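Local coordinates for YqgE/AlgH family protein (Corynebacterium diphtheriae NCTC 13129, PDB 2GS5) that is of unknown function but belongs to the UPF0301 (AlgH) family of conserved proteins, at residues Leu118-Pro122 against Glu123-Pro127; Val93-Gln96 against Gly97-Ala100; Ser56-Val60 against Phe61-Pro65; Ala158-Leu161 against Pro162-Thr166; Gln181-Pro184 against Leu185-Ser189. All blocks are in the same frame, centred on the assembly; numbering follows the deposited sequence.

Contact 1: Leu118-Pro122 against Glu123-Pro127; sequences LGADP and EEIKP
The backbone passes from an extended approach at A120 and D121 into a short helix, and D121 O accepts from I125 N at 3.2 Å. The same oxygen takes a weak bond from E124 N. One step on, K126 N reaches P122 O at 2.9 Å. D121 is the N-cap. Its CG stands anti to the backbone N (chi1 -175°), which turns the carboxylate toward the first turn of the helix. There D121 OD1 accepts from E123 N at 3.0 Å. The donor comes from above the carboxylate plane, 52° out of it. The D121 and E123 carboxylates are turned steeply against each other, 76° between their planes. D121 OD1 and E123 OE2 are like charges only 4.4 Å apart. A water donates to both and probably eases the repulsion. E124 is the third residue of the helix. It reaches back to the cap through a second water, which accepts from D121 N and donates to E124 OE2 at 2.7 Å. This link joins the partners that a capping box would join directly. E124 OE2 also lies 3.7 Å from A120 CB. The apolar side is small. I125 CG1 rests on A120 CB at 3.7 Å. I125 is buried, while D121 and E123 are exposed. The segment leads from strand 113-116 into helix 122-125 and on toward strand 129-141. W67 packs against I125 and bonds L118 O through its NE1. N105 lies against A120 and E124.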
loop_
_atom_site.group_PDB
_atom_site.type_symbol
_atom_site.label_atom_id
_atom_site.label_comp_id
_atom_site.label_asym_id
_atom_site.label_seq_id
_atom_site.Cartn_x
_atom_site.Cartn_y
_atom_site.Cartn_z
ATOM N N LEU A 118 6.877 14.907 0.779
ATOM C CA LEU A 118 8.305 14.825 0.438
ATOM C C LEU A 118 8.958 16.194 0.246
ATOM O O LEU A 118 10.156 16.282 0.001
ATOM C CB LEU A 118 8.527 13.927 -0.783
ATOM C CG LEU A 118 8.138 12.462 -0.573
ATOM C CD1 LEU A 118 8.352 11.628 -1.844
ATOM C CD2 LEU A 118 8.869 11.843 0.614
ATOM N N GLY A 119 8.164 17.259 0.357
ATOM C CA GLY A 119 8.692 18.613 0.458
ATOM C C GLY A 119 9.144 18.991 1.860
ATOM O O GLY A 119 9.754 20.050 2.054
ATOM N N ALA A 120 8.832 18.144 2.842
ATOM C CA ALA A 120 9.282 18.353 4.212
ATOM C C ALA A 120 10.801 18.230 4.307
ATOM O O ALA A 120 11.460 17.678 3.418
ATOM C CB ALA A 120 8.607 17.353 5.164
ATOM N N ASP A 121 11.348 18.752 5.396
ATOM C CA ASP A 121 12.741 18.542 5.742
ATOM C C ASP A 121 12.870 17.119 6.272
ATOM O O ASP A 121 12.233 16.782 7.274
ATOM C CB ASP A 121 13.144 19.557 6.818
ATOM C CG ASP A 121 14.618 19.500 7.177
ATOM O OD1 ASP A 121 15.323 18.526 6.844
ATOM O OD2 ASP A 121 15.077 20.465 7.822
ATOM N N PRO A 122 13.679 16.268 5.608
ATOM C CA PRO A 122 13.850 14.900 6.111
ATOM C C PRO A 122 14.287 14.818 7.575
ATOM O O PRO A 122 13.966 13.839 8.247
ATOM C CB PRO A 122 14.944 14.316 5.207
ATOM C CG PRO A 122 14.909 15.135 3.974
ATOM C CD PRO A 122 14.451 16.501 4.373
ATOM N N GLU A 123 15.020 15.826 8.051
ATOM C CA GLU A 123 15.427 15.877 9.458
ATOM C C GLU A 123 14.255 16.146 10.408
ATOM O O GLU A 123 14.302 15.722 11.566
ATOM C CB GLU A 123 16.551 16.898 9.651
ATOM C CG GLU A 123 17.842 16.481 8.943
ATOM C CD GLU A 123 19.033 17.363 9.295
ATOM O OE1 GLU A 123 19.647 17.158 10.369
ATOM O OE2 GLU A 123 19.365 18.261 8.490
ATOM N N GLU A 124 13.219 16.838 9.931
ATOM C CA GLU A 124 11.959 17.001 10.683
ATOM C C GLU A 124 11.263 15.659 10.822
ATOM O O GLU A 124 10.791 15.283 11.899
ATOM C CB GLU A 124 10.984 17.959 9.960
ATOM C CG GLU A 124 9.684 18.263 10.755
ATOM C CD GLU A 124 8.409 18.452 9.908
ATOM O OE1 GLU A 124 7.314 18.444 10.515
ATOM O OE2 GLU A 124 8.462 18.612 8.665
ATOM N N ILE A 125 11.182 14.949 9.705
ATOM C CA ILE A 125 10.354 13.763 9.604
ATOM C C ILE A 125 11.006 12.544 10.260
ATOM O O ILE A 125 10.309 11.721 10.846
ATOM C CB ILE A 125 10.003 13.488 8.124
ATOM C CG1 ILE A 125 9.121 14.620 7.576
ATOM C CG2 ILE A 125 9.297 12.140 7.968
ATOM C CD1 ILE A 125 7.834 14.881 8.380
ATOM N N LYS A 126 12.337 12.452 10.190
ATOM C CA LYS A 126 13.072 11.280 10.697
ATOM C C LYS A 126 12.620 10.805 12.094
ATOM O O LYS A 126 12.270 9.640 12.242
ATOM C CB LYS A 126 14.592 11.512 10.641
ATOM C CG LYS A 126 15.452 10.380 11.234
ATOM C CD LYS A 126 15.730 9.272 10.253
ATOM C CE LYS A 126 16.702 8.242 10.818
ATOM N NZ LYS A 126 16.210 7.525 12.043
ATOM N N PRO A 127 12.610 11.699 13.109
ATOM C CA PRO A 127 12.172 11.267 14.452
ATOM C C PRO A 127 10.698 10.889 14.567
ATOM O O PRO A 127 10.297 10.246 15.542
ATOM C CB PRO A 127 12.461 12.492 15.331
ATOM C CG PRO A 127 12.545 13.631 14.428
ATOM C CD PRO A 127 13.051 13.107 13.113
HETATM O O HOH W 1 9.982 20.430 7.387
HETATM O O HOH W 2 17.832 18.615 5.914
#

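Contact 2: Val93-Gln96 against Gly97-Ala100; sequences VTAQ and GVDA
V98 and T94 make the close-packed part of this turn. V98 CB and CG1 both lie 4.0 Å from T94 CB, and V98 CG1 is as near to T94 CG2. The two side chains lie aslant to each other. V98 CG1 is anti to its own backbone N (chi1 176°), which turns this methyl toward the threonine. The other methyl, V98 CG2, goes to A95, 3.5 Å from A95 O and 4.3 Å from A95 CB. V98 is further packed by L106 and L128, and T94 touches V114. The backbone between them is a type II beta turn from A95 to V98. It is closed by V98 N to A95 O at 3.2 Å. G97 holds the third place of the turn with a positive phi of 97°. A CB there would be jammed against Q96 O. The outer part is looser. Q96 and G97 form the exposed tip. Q96 CB stays by the turn, while the rest of the side chain leads away from it. The Q96 chain bends at chi2, and R112 lies against it. On the solvent side a water spans the mouth of the turn. It donates to V98 O at 2.8 Å and pairs with T94 OG1 at 2.6 Å. The turn carries the chain off the end of strand 87-94 toward strand 106-110. Beyond it, D99 OD1 accepts from A101 N, two residues on. R112 NH1 makes weak hydrogen bonds to T94 O and A95 O.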
loop_
_atom_site.group_PDB
_atom_site.type_symbol
_atom_site.label_atom_id
_atom_site.label_comp_id
_atom_site.label_asym_id
_atom_site.label_seq_id
_atom_site.Cartn_x
_atom_site.Cartn_y
_atom_site.Cartn_z
ATOM N N VAL A 93 5.276 4.984 8.629
ATOM C CA VAL A 93 4.688 4.454 9.844
ATOM C C VAL A 93 5.074 5.427 10.961
ATOM O O VAL A 93 6.258 5.671 11.183
ATOM C CB VAL A 93 5.229 3.040 10.148
ATOM C CG1 VAL A 93 4.664 2.491 11.471
ATOM C CG2 VAL A 93 4.961 2.082 8.957
ATOM N N THR A 94 4.090 6.028 11.626
ATOM C CA THR A 94 4.398 7.025 12.655
ATOM C C THR A 94 5.126 6.392 13.839
ATOM O O THR A 94 4.846 5.255 14.224
ATOM C CB THR A 94 3.135 7.752 13.173
ATOM O OG1 THR A 94 2.231 6.803 13.738
ATOM C CG2 THR A 94 2.433 8.521 12.049
ATOM N N ALA A 95 6.068 7.152 14.389
ATOM C CA ALA A 95 6.811 6.757 15.569
ATOM C C ALA A 95 5.974 6.919 16.825
ATOM O O ALA A 95 4.957 7.611 16.841
ATOM C CB ALA A 95 8.085 7.596 15.687
ATOM N N GLN A 96 6.441 6.327 17.913
ATOM C CA GLN A 96 5.791 6.533 19.195
ATOM C C GLN A 96 5.699 8.034 19.461
ATOM O O GLN A 96 6.641 8.789 19.184
ATOM C CB GLN A 96 6.557 5.867 20.338
ATOM C CG GLN A 96 6.788 4.364 20.181
ATOM C CD GLN A 96 5.514 3.521 20.167
ATOM O OE1 GLN A 96 4.553 3.781 20.900
ATOM N NE2 GLN A 96 5.522 2.481 19.358
ATOM N N GLY A 97 4.544 8.470 19.948
ATOM C CA GLY A 97 4.331 9.861 20.331
ATOM C C GLY A 97 3.651 10.741 19.300
ATOM O O GLY A 97 3.139 11.812 19.642
ATOM N N VAL A 98 3.624 10.292 18.050
ATOM C CA VAL A 98 3.194 11.130 16.938
ATOM C C VAL A 98 1.699 11.008 16.673
ATOM O O VAL A 98 1.154 9.901 16.612
ATOM C CB VAL A 98 3.962 10.765 15.665
ATOM C CG1 VAL A 98 3.460 11.567 14.477
ATOM C CG2 VAL A 98 5.446 10.989 15.873
ATOM N N ASP A 99 1.057 12.167 16.537
ATOM C CA ASP A 99 -0.320 12.270 16.059
ATOM C C ASP A 99 -0.251 13.064 14.766
ATOM O O ASP A 99 0.074 14.249 14.773
ATOM C CB ASP A 99 -1.212 12.972 17.081
ATOM C CG ASP A 99 -2.642 13.173 16.587
ATOM O OD1 ASP A 99 -2.951 12.797 15.438
ATOM O OD2 ASP A 99 -3.448 13.715 17.361
ATOM N N ALA A 100 -0.550 12.397 13.661
ATOM C CA ALA A 100 -0.413 12.991 12.342
ATOM C C ALA A 100 -1.333 14.189 12.124
ATOM O O ALA A 100 -1.043 15.038 11.283
ATOM C CB ALA A 100 -0.653 11.941 11.263
HETATM O O HOH W 3 0.142 7.926 14.911
#

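Contact 3: Ser56-Val60 against Phe61-Pro65; sequences SDVAV and FNVIP
A tight turn follows the short strand 58-59, and V60 O is its hub. V60 O accepts from V63 N at 3.0 Å. I64 N also gives to V60 O, at 2.9 Å. The two donors come from different directions. I64 N lies nearly along the C=O axis, while V63 N stands 55° above the carbonyl plane. A59 O takes N62 N at 3.0 Å, again from above its plane. N62 also reaches back with its amide. N62 ND2 and A59 N both donate to one water, which lies 2.9 Å from A59 N. N62 ND2 sits 3.7 Å from A59 CB. Ahead of the strand, S56 OG accepts from V58 N at 3.1 Å, an ST turn at the corner of the chain. S56 OG also bonds L77 O, and V58 and V60 pair by backbone with L77 and Q75. Thus the strand runs beside strand 76-79 before the chain turns. V58 CG1 is anti to the backbone N (chi1 179°), which carries this methyl to V63. It meets V63 CG2 at 3.9 Å, the side chains crossing at about a right angle. V60 CG1 lies 4.1 Å from I64 CG1. V60 is buried, and L134 of strand 129-141 packs on both V60 and I64.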
loop_
_atom_site.group_PDB
_atom_site.type_symbol
_atom_site.label_atom_id
_atom_site.label_comp_id
_atom_site.label_asym_id
_atom_site.label_seq_id
_atom_site.Cartn_x
_atom_site.Cartn_y
_atom_site.Cartn_z
ATOM N N SER A 56 11.353 -2.016 -7.244
ATOM C CA SER A 56 12.135 -1.728 -8.451
ATOM C C SER A 56 13.627 -1.847 -8.164
ATOM O O SER A 56 14.042 -2.032 -7.023
ATOM C CB SER A 56 11.820 -0.337 -9.009
ATOM O OG SER A 56 12.613 0.675 -8.404
ATOM N N ASP A 57 14.422 -1.716 -9.218
ATOM C CA ASP A 57 15.875 -1.753 -9.097
ATOM C C ASP A 57 16.489 -0.353 -9.015
ATOM O O ASP A 57 17.713 -0.211 -9.085
ATOM C CB ASP A 57 16.462 -2.539 -10.270
ATOM C CG ASP A 57 16.002 -3.985 -10.277
ATOM O OD1 ASP A 57 16.255 -4.695 -9.274
ATOM O OD2 ASP A 57 15.384 -4.412 -11.276
ATOM N N VAL A 58 15.655 0.670 -8.834
ATOM C CA VAL A 58 16.130 2.047 -8.752
ATOM C C VAL A 58 16.330 2.446 -7.290
ATOM O O VAL A 58 15.389 2.466 -6.506
ATOM C CB VAL A 58 15.137 3.027 -9.415
ATOM C CG1 VAL A 58 15.649 4.458 -9.303
ATOM C CG2 VAL A 58 14.901 2.639 -10.887
ATOM N N ALA A 59 17.571 2.747 -6.923
ATOM C CA ALA A 59 17.886 3.192 -5.567
ATOM C C ALA A 59 17.300 4.573 -5.317
ATOM O O ALA A 59 17.369 5.456 -6.180
ATOM C CB ALA A 59 19.405 3.215 -5.353
ATOM N N VAL A 60 16.742 4.763 -4.125
ATOM C CA VAL A 60 16.242 6.071 -3.714
ATOM C C VAL A 60 17.348 7.133 -3.829
ATOM O O VAL A 60 17.076 8.284 -4.192
ATOM C CB VAL A 60 15.687 6.039 -2.260
ATOM C CG1 VAL A 60 15.329 7.437 -1.766
ATOM C CG2 VAL A 60 14.483 5.108 -2.171
ATOM N N PHE A 61 18.587 6.740 -3.535
ATOM C CA PHE A 61 19.744 7.647 -3.650
ATOM C C PHE A 61 19.829 8.352 -5.009
ATOM O O PHE A 61 20.255 9.503 -5.089
ATOM C CB PHE A 61 21.046 6.886 -3.381
ATOM C CG PHE A 61 22.273 7.742 -3.477
ATOM C CD1 PHE A 61 22.754 8.410 -2.364
ATOM C CD2 PHE A 61 22.943 7.886 -4.688
ATOM C CE1 PHE A 61 23.893 9.207 -2.455
ATOM C CE2 PHE A 61 24.077 8.684 -4.783
ATOM C CZ PHE A 61 24.549 9.336 -3.662
ATOM N N ASN A 62 19.419 7.671 -6.072
ATOM C CA ASN A 62 19.539 8.232 -7.422
ATOM C C ASN A 62 18.410 9.175 -7.833
ATOM O O ASN A 62 18.496 9.816 -8.887
ATOM C CB ASN A 62 19.714 7.096 -8.421
ATOM C CG ASN A 62 21.077 6.442 -8.298
ATOM O OD1 ASN A 62 22.109 7.116 -8.400
ATOM N ND2 ASN A 62 21.095 5.139 -8.060
ATOM N N VAL A 63 17.381 9.289 -6.995
ATOM C CA VAL A 63 16.211 10.113 -7.303
ATOM C C VAL A 63 16.049 11.245 -6.292
ATOM O O VAL A 63 15.994 12.410 -6.675
ATOM C CB VAL A 63 14.931 9.250 -7.350
ATOM C CG1 VAL A 63 13.694 10.120 -7.585
ATOM C CG2 VAL A 63 15.061 8.170 -8.434
ATOM N N ILE A 64 15.981 10.896 -5.010
ATOM C CA ILE A 64 15.854 11.873 -3.923
ATOM C C ILE A 64 16.764 11.454 -2.765
ATOM O O ILE A 64 16.297 10.949 -1.750
ATOM C CB ILE A 64 14.382 12.056 -3.420
ATOM C CG1 ILE A 64 13.619 10.731 -3.421
ATOM C CG2 ILE A 64 13.646 13.086 -4.263
ATOM C CD1 ILE A 64 12.207 10.847 -2.864
ATOM N N PRO A 65 18.083 11.662 -2.918
ATOM C CA PRO A 65 19.037 11.176 -1.920
ATOM C C PRO A 65 18.817 11.729 -0.512
ATOM O O PRO A 65 19.154 11.066 0.461
ATOM C CB PRO A 65 20.394 11.616 -2.482
ATOM C CG PRO A 65 20.082 12.685 -3.457
ATOM C CD PRO A 65 18.753 12.367 -4.026
HETATM O O HOH W 4 19.542 2.969 -9.014
#

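Contact 4: Ala158-Leu161 against Pro162-Thr166; sequences APAL and PSDVT
The D164 carboxylate receives L161 N from above its plane, 51° out of it. The bond is to OD2, 2.8 Å long and almost straight at 175°. The same D164 oxygen lies 3.5 Å from A160 CA and 4.0 Å from A160 CB. CG of D164 is anti to its carbonyl carbon (chi1 -62°), and the acid thereby folds back over the start of its helix. OD2 is also in a salt bridge with R180 NH2, which bonds P159 O as well. The carboxylate is buried, and these donors probably stabilise its charge. L161 comes just before the weakly bonded helix, about 162-166, where strand 155-159 gives way to it. The bond from L161 N resembles the half of a capping box in which the N3 side chain accepts from the N-cap N. L161 has no polar side chain to give the reciprocal one. The backbone closes the same turn, with D164 N giving to L161 O at 2.9 Å. S163 OG stays 3.9 Å from L161 CB. Inside, P162 meets V93 of strand 87-94, V165 meets V91 and L113, and A160 packs on V20 and L113.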
loop_
_atom_site.group_PDB
_atom_site.type_symbol
_atom_site.label_atom_id
_atom_site.label_comp_id
_atom_site.label_asym_id
_atom_site.label_seq_id
_atom_site.Cartn_x
_atom_site.Cartn_y
_atom_site.Cartn_z
ATOM N N ALA A 158 -8.791 -5.417 2.841
ATOM C CA ALA A 158 -8.299 -5.790 4.176
ATOM C C ALA A 158 -7.530 -4.647 4.812
ATOM O O ALA A 158 -6.962 -3.816 4.117
ATOM C CB ALA A 158 -7.392 -7.007 4.085
ATOM N N PRO A 159 -7.522 -4.595 6.150
ATOM C CA PRO A 159 -6.677 -3.576 6.776
ATOM C C PRO A 159 -5.188 -3.790 6.497
ATOM O O PRO A 159 -4.698 -4.918 6.548
ATOM C CB PRO A 159 -6.983 -3.703 8.267
ATOM C CG PRO A 159 -7.750 -4.952 8.430
ATOM C CD PRO A 159 -8.278 -5.396 7.121
ATOM N N ALA A 160 -4.487 -2.704 6.167
ATOM C CA ALA A 160 -3.036 -2.737 6.019
ATOM C C ALA A 160 -2.394 -2.700 7.398
ATOM O O ALA A 160 -2.970 -2.132 8.336
ATOM C CB ALA A 160 -2.552 -1.552 5.180
ATOM N N LEU A 161 -1.222 -3.324 7.518
ATOM C CA LEU A 161 -0.385 -3.199 8.710
ATOM C C LEU A 161 0.909 -2.467 8.373
ATOM O O LEU A 161 1.358 -2.471 7.236
ATOM C CB LEU A 161 -0.024 -4.567 9.288
ATOM C CG LEU A 161 -1.156 -5.421 9.848
ATOM C CD1 LEU A 161 -0.595 -6.742 10.362
ATOM C CD2 LEU A 161 -1.928 -4.692 10.946
ATOM N N PRO A 162 1.536 -1.854 9.384
ATOM C CA PRO A 162 2.859 -1.251 9.205
ATOM C C PRO A 162 3.847 -2.166 8.482
ATOM O O PRO A 162 4.586 -1.694 7.618
ATOM C CB PRO A 162 3.305 -0.989 10.645
ATOM C CG PRO A 162 2.050 -0.685 11.348
ATOM C CD PRO A 162 1.043 -1.660 10.760
ATOM N N SER A 163 3.851 -3.463 8.807
ATOM C CA SER A 163 4.796 -4.407 8.204
ATOM C C SER A 163 4.595 -4.610 6.694
ATOM O O SER A 163 5.491 -5.103 6.003
ATOM C CB SER A 163 4.766 -5.758 8.933
ATOM O OG SER A 163 3.465 -6.322 8.923
ATOM N N ASP A 164 3.428 -4.237 6.175
ATOM C CA ASP A 164 3.183 -4.301 4.730
ATOM C C ASP A 164 3.994 -3.238 4.011
ATOM O O ASP A 164 4.373 -3.408 2.854
ATOM C CB ASP A 164 1.706 -4.098 4.399
ATOM C CG ASP A 164 0.816 -5.165 4.985
ATOM O OD1 ASP A 164 1.300 -6.301 5.174
ATOM O OD2 ASP A 164 -0.355 -4.854 5.278
ATOM N N VAL A 165 4.215 -2.129 4.711
ATOM C CA VAL A 165 4.932 -0.982 4.164
ATOM C C VAL A 165 6.438 -1.076 4.393
ATOM O O VAL A 165 7.217 -0.553 3.591
ATOM C CB VAL A 165 4.397 0.320 4.796
ATOM C CG1 VAL A 165 5.179 1.531 4.287
ATOM C CG2 VAL A 165 2.901 0.462 4.503
ATOM N N THR A 166 6.845 -1.749 5.474
ATOM C CA THR A 166 8.249 -1.810 5.889
ATOM C C THR A 166 8.870 -3.200 5.700
ATOM O O THR A 166 9.990 -3.458 6.143
ATOM C CB THR A 166 8.409 -1.360 7.364
ATOM O OG1 THR A 166 7.640 -2.213 8.220
ATOM C CG2 THR A 166 7.949 0.079 7.537
#

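Contact 5: Gln181-Pro184 against Leu185-Ser189; sequences QPMP and LPLYS
L185 reaches back over Q181 and P182. CB lies 3.5 Å from P182 O. CG is a little closer to the same P182 O, at 3.4 Å. The branch then splits. CD1 goes to Q181 CB at 3.6 Å, while CD2 of L185 lies 4.0 Å from P182 O and near P184. CG of L185 is anti to its own carbonyl carbon (chi1 -56°), which brings the branch back along the preceding turn. That turn is a type VI beta turn from P182 to L185, with a cis peptide before P184. L185 N closes it on P182 O at 3.0 Å. Residues 185-187 then coil helically. L187 N gives to P184 O at 2.9 Å, and the Y188 ring approaches this oxygen obliquely. Selenomethionine M183 bends at chi2 and chi3. Its SE meets P186 CD, and its CE meets L187 CD1 at 3.8 Å. The turn follows helix 173-179. Q181 NE2 bonds V177 O of that helix. L185 is buried against F156 of strand 155-159, M178 and the N-terminal M1 and F2.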
loop_
_atom_site.group_PDB
_atom_site.type_symbol
_atom_site.label_atom_id
_atom_site.label_comp_id
_atom_site.label_asym_id
_atom_site.label_seq_id
_atom_site.Cartn_x
_atom_site.Cartn_y
_atom_site.Cartn_z
ATOM N N GLN A 181 -5.857 -13.152 6.541
ATOM C CA GLN A 181 -7.288 -13.013 6.254
ATOM C C GLN A 181 -8.080 -14.225 6.713
ATOM O O GLN A 181 -7.496 -15.264 6.974
ATOM C CB GLN A 181 -7.485 -12.755 4.759
ATOM C CG GLN A 181 -6.659 -11.581 4.223
ATOM C CD GLN A 181 -6.745 -10.348 5.117
ATOM O OE1 GLN A 181 -7.822 -10.000 5.587
ATOM N NE2 GLN A 181 -5.611 -9.692 5.356
ATOM N N PRO A 182 -9.411 -14.076 6.842
ATOM C CA PRO A 182 -10.237 -15.202 7.244
ATOM C C PRO A 182 -10.113 -16.381 6.293
ATOM O O PRO A 182 -9.850 -16.202 5.103
ATOM C CB PRO A 182 -11.664 -14.630 7.189
ATOM C CG PRO A 182 -11.483 -13.178 7.379
ATOM C CD PRO A 182 -10.219 -12.858 6.653
HETATM N N MSE A 183 -10.329 -17.579 6.815
HETATM C CA MSE A 183 -10.396 -18.747 5.960
HETATM C C MSE A 183 -11.500 -18.557 4.933
HETATM O O MSE A 183 -12.532 -17.940 5.230
HETATM C CB MSE A 183 -10.637 -20.010 6.777
HETATM C CG MSE A 183 -9.433 -20.450 7.559
HETATM SE SE MSE A 183 -8.036 -21.240 6.439
HETATM C CE MSE A 183 -8.871 -22.977 6.136
ATOM N N PRO A 184 -11.310 -19.101 3.724
ATOM C CA PRO A 184 -10.192 -19.935 3.283
ATOM C C PRO A 184 -9.001 -19.206 2.659
ATOM O O PRO A 184 -8.170 -19.851 2.040
ATOM C CB PRO A 184 -10.857 -20.803 2.218
ATOM C CG PRO A 184 -11.816 -19.855 1.558
ATOM C CD PRO A 184 -12.327 -18.967 2.664
ATOM N N LEU A 185 -8.894 -17.892 2.805
ATOM C CA LEU A 185 -7.889 -17.160 2.028
ATOM C C LEU A 185 -6.449 -17.639 2.236
ATOM O O LEU A 185 -5.688 -17.669 1.277
ATOM C CB LEU A 185 -7.963 -15.648 2.262
ATOM C CG LEU A 185 -9.269 -14.871 2.034
ATOM C CD1 LEU A 185 -8.995 -13.438 1.549
ATOM C CD2 LEU A 185 -10.283 -15.571 1.136
ATOM N N PRO A 186 -6.055 -17.987 3.478
ATOM C CA PRO A 186 -4.677 -18.480 3.625
ATOM C C PRO A 186 -4.335 -19.705 2.781
ATOM O O PRO A 186 -3.154 -19.950 2.519
ATOM C CB PRO A 186 -4.566 -18.793 5.125
ATOM C CG PRO A 186 -5.578 -17.912 5.755
ATOM C CD PRO A 186 -6.727 -17.886 4.782
ATOM N N LEU A 187 -5.351 -20.451 2.341
ATOM C CA LEU A 187 -5.146 -21.665 1.533
ATOM C C LEU A 187 -4.625 -21.345 0.138
ATOM O O LEU A 187 -4.162 -22.250 -0.569
ATOM C CB LEU A 187 -6.446 -22.457 1.412
ATOM C CG LEU A 187 -6.983 -23.056 2.699
ATOM C CD1 LEU A 187 -8.269 -23.820 2.436
ATOM C CD2 LEU A 187 -5.951 -23.996 3.290
ATOM N N TYR A 188 -4.735 -20.081 -0.264
ATOM C CA TYR A 188 -4.272 -19.638 -1.570
ATOM C C TYR A 188 -3.010 -18.772 -1.473
ATOM O O TYR A 188 -2.494 -18.283 -2.483
ATOM C CB TYR A 188 -5.412 -18.914 -2.294
ATOM C CG TYR A 188 -6.701 -19.709 -2.250
ATOM C CD1 TYR A 188 -6.855 -20.857 -3.015
ATOM C CD2 TYR A 188 -7.737 -19.353 -1.392
ATOM C CE1 TYR A 188 -8.026 -21.613 -2.962
ATOM C CE2 TYR A 188 -8.911 -20.104 -1.329
ATOM C CZ TYR A 188 -9.048 -21.238 -2.115
ATOM O OH TYR A 188 -10.198 -21.992 -2.078
ATOM N N SER A 189 -2.477 -18.606 -0.261
ATOM C CA SER A 189 -1.294 -17.781 -0.066
ATOM C C SER A 189 -0.031 -18.469 -0.560
ATOM O O SER A 189 0.031 -19.694 -0.630
ATOM C CB SER A 189 -1.132 -17.415 1.406
ATOM O OG SER A 189 -0.806 -18.534 2.186
#

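In the fold
Along the chain the order is contact 3, contact 2, contact 1, contact 4, contact 5. All are local turns or helix starts. Contacts 1, 2 and 4 follow strands of the mixed sheet, contact 3 follows the short strand 58-59 and contact 5 follows helix 173-179. Contacts 1 and 2 have centres about 13 Å apart and touch through P127 and A95. Contact 3 meets contact 1 through I64 and L118. Contact 4 is the most central, about 7 Å from the chain centre. It packs P162 and T166 on V93 of contact 2 and A158 on Q181 of contact 5. Contacts 1 and 5 lie on opposite sides of the centre, about 38 Å between centres. The touches form one connected series across the chain.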